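Local coordinates for uncharacterized protein TP-0789 domain-containing protein (Nitrosomonas europaea ATCC 19718, PDB 3BUU), which is of unknown function but has the LolA-like fold of periplasmic lipoprotein carriers and may bind lipid or lipoprotein acyl chains, at residues Leu91-Gln95 / Arg140-Tyr144; Gly52-Val58 / Ala70-Gly75; Leu13-Asp17 / Ala109-Gly113. All coordinates share one frame; numbering follows the deposited sequence.

Contact 1 of 3, residues Leu91-Gln95 / Arg140-Tyr144; sequences LSLSQ and RSVTY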
loop_
_atom_site.group_PDB
_atom_site.type_symbol
_atom_site.label_atom_id
_atom_site.label_comp_id
_atom_site.label_asym_id
_atom_site.label_seq_id
_atom_site.Cartn_x
_atom_site.Cartn_y
_atom_site.Cartn_z
ATOM N N LEU A 91 11.770 11.418 1.837
ATOM C CA LEU A 91 11.974 9.950 1.842
ATOM C C LEU A 91 11.348 9.427 0.538
ATOM O O LEU A 91 10.594 10.156 -0.127
ATOM C CB LEU A 91 11.373 9.246 3.076
ATOM C CG LEU A 91 11.932 9.557 4.485
ATOM C CD1 LEU A 91 11.144 8.735 5.546
ATOM C CD2 LEU A 91 13.432 9.286 4.628
ATOM N N SER A 92 11.684 8.220 0.126
ATOM C CA SER A 92 11.149 7.690 -1.141
ATOM C C SER A 92 9.982 6.731 -0.874
ATOM O O SER A 92 9.823 6.196 0.249
ATOM C CB SER A 92 12.247 6.985 -1.914
ATOM O OG SER A 92 12.542 5.730 -1.322
ATOM N N LEU A 93 9.234 6.451 -1.944
ATOM C CA LEU A 93 8.179 5.453 -1.826
ATOM C C LEU A 93 8.667 4.081 -1.389
ATOM O O LEU A 93 7.964 3.348 -0.682
ATOM C CB LEU A 93 7.444 5.290 -3.158
ATOM C CG LEU A 93 6.544 6.447 -3.558
ATOM C CD1 LEU A 93 6.149 6.294 -5.004
ATOM C CD2 LEU A 93 5.289 6.481 -2.679
ATOM N N SER A 94 9.874 3.745 -1.823
ATOM C CA SER A 94 10.418 2.424 -1.572
ATOM C C SER A 94 11.034 2.278 -0.184
ATOM O O SER A 94 11.401 1.168 0.181
ATOM C CB SER A 94 11.461 2.065 -2.630
ATOM O OG SER A 94 12.611 2.864 -2.416
ATOM N N GLN A 95 11.168 3.374 0.584
ATOM C CA GLN A 95 11.692 3.304 1.914
ATOM C C GLN A 95 10.697 2.758 2.927
ATOM O O GLN A 95 9.509 2.653 2.667
ATOM C CB GLN A 95 12.270 4.642 2.300
ATOM C CG GLN A 95 13.687 4.753 1.717
ATOM C CD GLN A 95 14.341 6.032 2.043
ATOM O OE1 GLN A 95 13.761 7.110 1.859
ATOM N NE2 GLN A 95 15.579 5.936 2.537
ATOM N N ARG A 140 12.556 3.971 -11.288
ATOM C CA ARG A 140 13.170 3.686 -9.999
ATOM C C ARG A 140 12.558 4.462 -8.838
ATOM O O ARG A 140 12.883 4.198 -7.667
ATOM C CB ARG A 140 14.666 3.967 -10.105
ATOM C CG ARG A 140 15.375 3.049 -11.101
ATOM C CD ARG A 140 16.792 3.558 -11.377
ATOM N NE ARG A 140 16.772 4.975 -11.754
ATOM C CZ ARG A 140 17.777 5.832 -11.587
ATOM N NH1 ARG A 140 18.912 5.442 -11.025
ATOM N NH2 ARG A 140 17.636 7.097 -11.968
ATOM N N SER A 141 11.601 5.336 -9.120
ATOM C CA SER A 141 10.924 6.027 -8.015
ATOM C C SER A 141 9.624 5.409 -7.581
ATOM O O SER A 141 9.060 5.904 -6.610
ATOM C CB SER A 141 10.673 7.497 -8.285
ATOM O OG SER A 141 9.776 7.676 -9.366
ATOM N N VAL A 142 9.155 4.356 -8.254
ATOM C CA VAL A 142 7.971 3.678 -7.773
ATOM C C VAL A 142 8.383 2.778 -6.617
ATOM O O VAL A 142 9.576 2.677 -6.236
ATOM C CB VAL A 142 7.120 2.945 -8.878
ATOM C CG1 VAL A 142 6.692 3.913 -9.961
ATOM C CG2 VAL A 142 7.876 1.741 -9.429
ATOM N N THR A 143 7.414 2.168 -5.956
ATOM C CA THR A 143 7.710 1.487 -4.718
ATOM C C THR A 143 8.619 0.270 -4.908
ATOM O O THR A 143 9.500 0.024 -4.078
ATOM C CB THR A 143 6.424 1.157 -3.954
ATOM O OG1 THR A 143 5.593 2.319 -3.893
ATOM C CG2 THR A 143 6.680 0.676 -2.525
ATOM N N TYR A 144 8.364 -0.504 -5.978
ATOM C CA TYR A 144 9.122 -1.721 -6.282
ATOM C C TYR A 144 9.524 -1.784 -7.703
ATOM O O TYR A 144 8.807 -1.256 -8.567
ATOM C CB TYR A 144 8.283 -3.002 -5.991
ATOM C CG TYR A 144 7.716 -2.990 -4.625
ATOM C CD1 TYR A 144 8.494 -3.348 -3.529
ATOM C CD2 TYR A 144 6.394 -2.577 -4.411
ATOM C CE1 TYR A 144 7.969 -3.293 -2.230
ATOM C CE2 TYR A 144 5.857 -2.518 -3.117
ATOM C CZ TYR A 144 6.669 -2.881 -2.040
ATOM O OH TYR A 144 6.203 -2.824 -0.750
HETATM O O HOH W 1 9.569 7.711 -4.518
HETATM O O HOH W 2 11.073 4.639 -4.342
HETATM O O HOH W 3 10.151 -1.080 -1.347
#
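Ser141 O is hydrogen-bonded to a water 2.8 Å away, and the same water accepts the backbone N-H of Leu93. The CD1 methyl of Leu93 also lies 3.3 Å from Ser141 O. Ser141 O is thus approached by a water and by the Leu93 methyl. Two more waters continue the seam. One links Ser94 N to Val142 O. The other donates to both Ser94 O and Thr143 O, 3.0 Å from each. The two backbones are thus bonded through water.

The side chains of Leu93 and Thr143 cross at about a right angle. Leu93 CB sits 3.6 Å from Thr143 OG1. Thr143 CG2, placed anti to its own backbone N, reaches to 3.5 Å from Leu93 O. The same methyl lies 3.3 Å above the plane of the Tyr144 ring, toward its rim. It is therefore held between a carbonyl oxygen and an aromatic face.

Residues Ser92-Gln95 form a type I beta turn, with Gln95 N bonded to Ser92 O. Leu93 and Ser94 are its two middle residues. Leu93 points its side chain toward loop 140-144, while Ser94 CB lies alongside, 3.2 Å from Thr143 O. The Gln95 side chain folds back, and its OE1 accepts Ser92 N at 2.9 Å.

Leu93 also packs on Leu78 of strand 77-81. Asn103 and Gly104, at the start of helix 103-107, bind the backbone of the turn. The turn follows strand 89-91, and the loop 140-144 joins strand 128-137 to strand 146-152.

Contact 2 of 3, residues Gly52-Val58 / Ala70-Gly75; sequences GNENSIV and AILMKG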
loop_
_atom_site.group_PDB
_atom_site.type_symbol
_atom_site.label_atom_id
_atom_site.label_comp_id
_atom_site.label_asym_id
_atom_site.label_seq_id
_atom_site.Cartn_x
_atom_site.Cartn_y
_atom_site.Cartn_z
ATOM N N GLY A 52 -5.912 8.764 -5.277
ATOM C CA GLY A 52 -5.272 7.962 -6.301
ATOM C C GLY A 52 -3.772 7.896 -6.083
ATOM O O GLY A 52 -3.268 7.925 -4.979
ATOM N N ASN A 53 -3.059 7.828 -7.167
ATOM C CA ASN A 53 -1.615 7.799 -7.103
ATOM C C ASN A 53 -1.015 9.178 -7.256
ATOM O O ASN A 53 0.209 9.320 -7.205
ATOM C CB ASN A 53 -1.066 6.848 -8.150
ATOM C CG ASN A 53 -1.247 5.406 -7.792
ATOM O OD1 ASN A 53 -1.728 5.074 -6.709
ATOM N ND2 ASN A 53 -0.847 4.528 -8.708
ATOM N N GLU A 54 -1.925 10.165 -7.395
ATOM C CA GLU A 54 -1.673 11.617 -7.581
ATOM C C GLU A 54 -1.159 12.291 -6.319
ATOM O O GLU A 54 -0.137 12.967 -6.319
ATOM C CB GLU A 54 -2.913 12.365 -8.171
ATOM C CG GLU A 54 -4.121 12.523 -7.288
ATOM C CD GLU A 54 -5.304 13.073 -8.025
ATOM O OE1 GLU A 54 -5.344 14.320 -8.195
ATOM O OE2 GLU A 54 -6.194 12.289 -8.457
ATOM N N ASN A 55 -1.930 12.140 -5.251
ATOM C CA ASN A 55 -1.740 12.838 -3.979
ATOM C C ASN A 55 -2.224 11.979 -2.853
ATOM O O ASN A 55 -3.203 11.267 -2.982
ATOM C CB ASN A 55 -2.550 14.156 -3.914
ATOM C CG ASN A 55 -1.988 15.216 -4.769
ATOM O OD1 ASN A 55 -2.577 15.548 -5.767
ATOM N ND2 ASN A 55 -0.837 15.747 -4.404
ATOM N N SER A 56 -1.571 12.101 -1.686
ATOM C CA SER A 56 -2.107 11.518 -0.493
ATOM C C SER A 56 -1.453 12.195 0.700
ATOM O O SER A 56 -0.400 12.852 0.582
ATOM C CB SER A 56 -1.899 10.023 -0.439
ATOM O OG SER A 56 -0.530 9.721 -0.362
ATOM N N ILE A 57 -2.097 12.028 1.846
ATOM C CA ILE A 57 -1.525 12.402 3.137
ATOM C C ILE A 57 -1.667 11.215 4.060
ATOM O O ILE A 57 -2.748 10.613 4.154
ATOM C CB ILE A 57 -2.260 13.613 3.737
ATOM C CG1 ILE A 57 -1.953 14.864 2.919
ATOM C CG2 ILE A 57 -1.885 13.822 5.207
ATOM C CD1 ILE A 57 -2.897 16.032 3.137
ATOM N N VAL A 58 -0.580 10.883 4.751
ATOM C CA VAL A 58 -0.573 9.803 5.722
ATOM C C VAL A 58 -0.170 10.408 7.055
ATOM O O VAL A 58 0.940 10.916 7.200
ATOM C CB VAL A 58 0.410 8.703 5.325
ATOM C CG1 VAL A 58 0.446 7.600 6.392
ATOM C CG2 VAL A 58 0.009 8.097 3.950
ATOM N N ALA A 70 3.958 13.294 9.617
ATOM C CA ALA A 70 3.045 13.202 8.495
ATOM C C ALA A 70 3.819 13.021 7.228
ATOM O O ALA A 70 5.007 13.426 7.121
ATOM C CB ALA A 70 2.150 14.429 8.424
ATOM N N ILE A 71 3.168 12.406 6.251
ATOM C CA ILE A 71 3.785 12.223 4.967
ATOM C C ILE A 71 2.832 12.774 3.895
ATOM O O ILE A 71 1.658 12.329 3.783
ATOM C CB ILE A 71 4.118 10.755 4.698
ATOM C CG1 ILE A 71 4.949 10.144 5.842
ATOM C CG2 ILE A 71 4.830 10.637 3.364
ATOM C CD1 ILE A 71 4.853 8.604 5.893
ATOM N N LEU A 72 3.355 13.705 3.083
ATOM C CA LEU A 72 2.642 14.311 1.984
ATOM C C LEU A 72 3.220 13.744 0.693
ATOM O O LEU A 72 4.430 13.805 0.466
ATOM C CB LEU A 72 2.863 15.809 2.025
ATOM C CG LEU A 72 2.392 16.591 0.791
ATOM C CD1 LEU A 72 0.904 16.493 0.593
ATOM C CD2 LEU A 72 2.786 18.059 0.949
HETATM N N MSE A 73 2.354 13.179 -0.150
HETATM C CA MSE A 73 2.751 12.667 -1.433
HETATM C C MSE A 73 2.214 13.568 -2.514
HETATM O O MSE A 73 0.990 13.870 -2.561
HETATM C CB MSE A 73 2.226 11.253 -1.614
HETATM C CG MSE A 73 2.600 10.657 -2.957
HETATM SE SE MSE A 73 1.866 8.843 -3.087
HETATM C CE MSE A 73 0.125 9.296 -3.705
ATOM N N LYS A 74 3.111 13.984 -3.415
ATOM C CA LYS A 74 2.728 14.694 -4.640
ATOM C C LYS A 74 3.404 13.940 -5.791
ATOM O O LYS A 74 4.660 13.911 -5.896
ATOM C CB LYS A 74 3.204 16.169 -4.564
ATOM C CG LYS A 74 2.654 17.006 -3.323
ATOM C CD LYS A 74 3.155 18.472 -3.286
ATOM C CE LYS A 74 4.248 18.628 -2.266
ATOM N NZ LYS A 74 4.864 20.000 -2.228
ATOM N N GLY A 75 2.626 13.331 -6.680
ATOM C CA GLY A 75 3.237 12.447 -7.644
ATOM C C GLY A 75 3.976 11.323 -6.969
ATOM O O GLY A 75 3.415 10.705 -6.082
HETATM O O HOH W 4 1.441 10.244 1.726
#
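Asn55 ND2 donates to Met73 O at 3.2 Å, in the carbonyl plane and on a lone pair. The acceptor is 23° out of the amide plane of Asn55. Ser56 N reaches the same oxygen, so Met73 O has two donors. In return Met73 N gives Ser56 O a nearly straight bond of 2.9 Å, with an angle of 176° at the hydrogen. An alanine here, at Asn55, has no amide to donate, and Met73 O would probably be left with Ser56 N as its one hydrogen-bond donor from the neighbouring strand.

On the face that carries Ser56, its side chain meets that of Met73. Met73 is a selenomethionine. Its chain runs straight out to SE and then bends (chi3 85°). The bend brings CE to 3.4 Å from Ser56 OG and 3.5 Å from Asn53 O.

The two segments belong to the antiparallel hairpin of strands 55-62 and 70-74. Ser56-Met73 and Val58-Ile71 are its hydrogen-bonded pairs here. Asn55-Lys74 and Ile57-Leu72 are the non-hydrogen-bonded ones. Against strand 39-51, Glu54 and Asn55 both face Lys51, a classic beta bulge. At the bulge, Gly75 N bonds Glu54 O at 2.8 Å.

On the face with Asn55, Ile57 CG1 touches Leu72 CD1 at 4.0 Å. On the face with Ser56, Val58 and Ile71 pack CB to CB.

A water bridges Ser56 OG, 2.9 Å away, to Ile71 O. Ser56 OG also bonds Ala107 O, which ties the hairpin to helix 103-107. That helix covers the same face through Ile106 on Val58 and Ala107 on Met73. Leu78 of strand 77-81 flanks Ile71 and Met73.

Contact 3 of 3, residues Leu13-Asp17 / Ala109-Gly113; sequences LEKAD and ANFTG
The Asp17 carboxylate spans two consecutive backbone N-H groups, with one oxygen for each. OD1 accepts Phe111 N at 2.9 Å, on its syn side but 29° out of the carboxylate plane. OD2 accepts Thr112 N, also at 2.9 Å, through its syn lone pair. Thr112 OG1 donates to OD2 at 2.7 Å from the anti side, well out of the carboxylate plane. Three bonds therefore fix the rotation of the carboxylate. They would also be expected to stabilise its negative charge.

The Phe111 ring is turned only 22° from the carboxylate plane, and its CD2 comes within 3.6 Å of OD1. The Asn110 amide is turned more steeply to the same plane. Asn110 OD1 has its own partner, Gln23 NE2.

Asp17 and Leu13 are one turn apart on helix 9-20, and the contact joins this N-terminal helix to the loop between helix 103-107 and strand 115-125. LolA-like proteins form an incomplete beta barrel covered by helices. Here the helix and loop meet over strands 128-137 and 146-152: Leu133, Leu135 and Leu149 lie against Leu13, and the last two also against Phe111.

Leu13 CG is anti to the backbone N (chi1 -170°), which carries CD1 to 3.7 Å from Phe111 CB. These two side chains cross at about a right angle. Leu13 and Thr112 instead run past each other in opposite directions, with CG and CD2 of Leu13 beside Thr112 OG1. A water bridges Asp17 O to Ala109 O, 2.7 Å from the latter.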
loop_
_atom_site.group_PDB
_atom_site.type_symbol
_atom_site.label_atom_id
_atom_site.label_comp_id
_atom_site.label_asym_id
_atom_site.label_seq_id
_atom_site.Cartn_x
_atom_site.Cartn_y
_atom_site.Cartn_z
ATOM N N LEU A 13 -5.490 -6.066 -13.966
ATOM C CA LEU A 13 -4.911 -5.219 -12.931
ATOM C C LEU A 13 -5.889 -4.133 -12.499
ATOM O O LEU A 13 -5.986 -3.833 -11.312
ATOM C CB LEU A 13 -3.603 -4.597 -13.431
ATOM C CG LEU A 13 -2.824 -3.890 -12.335
ATOM C CD1 LEU A 13 -2.428 -4.801 -11.201
ATOM C CD2 LEU A 13 -1.601 -3.181 -12.995
ATOM N N GLU A 14 -6.577 -3.530 -13.465
ATOM C CA GLU A 14 -7.586 -2.507 -13.153
ATOM C C GLU A 14 -8.670 -3.050 -12.244
ATOM O O GLU A 14 -9.106 -2.400 -11.288
ATOM C CB GLU A 14 -8.244 -2.003 -14.452
ATOM C CG GLU A 14 -7.437 -0.948 -15.183
ATOM C CD GLU A 14 -7.827 -0.719 -16.638
ATOM O OE1 GLU A 14 -8.583 -1.514 -17.242
ATOM O OE2 GLU A 14 -7.323 0.277 -17.198
ATOM N N LYS A 15 -9.130 -4.251 -12.569
ATOM C CA LYS A 15 -10.190 -4.885 -11.797
ATOM C C LYS A 15 -9.734 -5.211 -10.401
ATOM O O LYS A 15 -10.489 -5.007 -9.433
ATOM C CB LYS A 15 -10.783 -6.094 -12.509
ATOM C CG LYS A 15 -11.531 -5.693 -13.773
ATOM C CD LYS A 15 -11.936 -6.810 -14.687
ATOM C CE LYS A 15 -12.561 -6.228 -15.964
ATOM N NZ LYS A 15 -13.775 -5.425 -15.654
ATOM N N ALA A 16 -8.518 -5.712 -10.264
ATOM C CA ALA A 16 -7.979 -5.979 -8.929
ATOM C C ALA A 16 -7.815 -4.671 -8.124
ATOM O O ALA A 16 -8.163 -4.608 -6.929
ATOM C CB ALA A 16 -6.672 -6.752 -9.047
ATOM N N ASP A 17 -7.282 -3.623 -8.771
ATOM C CA ASP A 17 -7.174 -2.323 -8.108
ATOM C C ASP A 17 -8.520 -1.803 -7.621
ATOM O O ASP A 17 -8.607 -1.248 -6.519
ATOM C CB ASP A 17 -6.631 -1.254 -9.050
ATOM C CG ASP A 17 -5.114 -1.211 -9.223
ATOM O OD1 ASP A 17 -4.352 -1.756 -8.412
ATOM O OD2 ASP A 17 -4.716 -0.531 -10.223
ATOM N N ALA A 109 -2.387 4.307 -3.982
ATOM C CA ALA A 109 -3.707 3.702 -4.036
ATOM C C ALA A 109 -3.706 2.455 -4.897
ATOM O O ALA A 109 -4.374 1.467 -4.572
ATOM C CB ALA A 109 -4.721 4.704 -4.575
ATOM N N ASN A 110 -2.960 2.509 -5.996
ATOM C CA ASN A 110 -3.193 1.567 -7.100
ATOM C C ASN A 110 -1.930 1.061 -7.697
ATOM O O ASN A 110 -0.934 1.790 -7.704
ATOM C CB ASN A 110 -4.008 2.277 -8.167
ATOM C CG ASN A 110 -5.383 2.680 -7.626
ATOM O OD1 ASN A 110 -6.075 1.825 -7.108
ATOM N ND2 ASN A 110 -5.735 3.959 -7.659
ATOM N N PHE A 111 -1.930 -0.165 -8.224
ATOM C CA PHE A 111 -0.802 -0.614 -9.031
ATOM C C PHE A 111 -0.834 0.020 -10.426
ATOM O O PHE A 111 0.225 0.333 -10.985
ATOM C CB PHE A 111 -0.842 -2.127 -9.186
ATOM C CG PHE A 111 -0.546 -2.888 -7.926
ATOM C CD1 PHE A 111 0.696 -2.806 -7.300
ATOM C CD2 PHE A 111 -1.522 -3.711 -7.393
ATOM C CE1 PHE A 111 0.946 -3.551 -6.118
ATOM C CE2 PHE A 111 -1.250 -4.468 -6.254
ATOM C CZ PHE A 111 -0.013 -4.365 -5.623
ATOM N N THR A 112 -2.019 0.166 -11.011
ATOM C CA THR A 112 -2.145 0.754 -12.356
ATOM C C THR A 112 -1.489 2.118 -12.355
ATOM O O THR A 112 -1.693 2.914 -11.428
ATOM C CB THR A 112 -3.601 0.844 -12.762
ATOM O OG1 THR A 112 -4.151 -0.469 -12.879
ATOM C CG2 THR A 112 -3.781 1.529 -14.116
ATOM N N GLY A 113 -0.692 2.371 -13.394
ATOM C CA GLY A 113 0.018 3.638 -13.562
ATOM C C GLY A 113 1.456 3.587 -13.063
ATOM O O GLY A 113 2.312 4.347 -13.514
HETATM O O HOH W 5 -6.234 -0.415 -5.278
#

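In the fold
Along the chain, contact 2 closes before contact 1 opens, and it is nested inside the loop closed by contact 3. Contacts 1 and 3 alternate their segments. The centres of contacts 1 and 2 are about 13 Å apart; those of 2 and 3, and of 1 and 3, about 17 Å. The nearest atoms of contacts 1 and 3 are about 6 Å apart. Contact 2 touches both: Met73 SE packs on Leu93 CD2, and the Asn53 amide probably bonds Ala109 N and Asn110 O. Helix 103-107 borders contacts 1 and 2 and leads into the loop of contact 3. Contact 2 pairs adjacent strands; contact 1 joins loops distant in strand order, and contact 3 brings in helix 9-20.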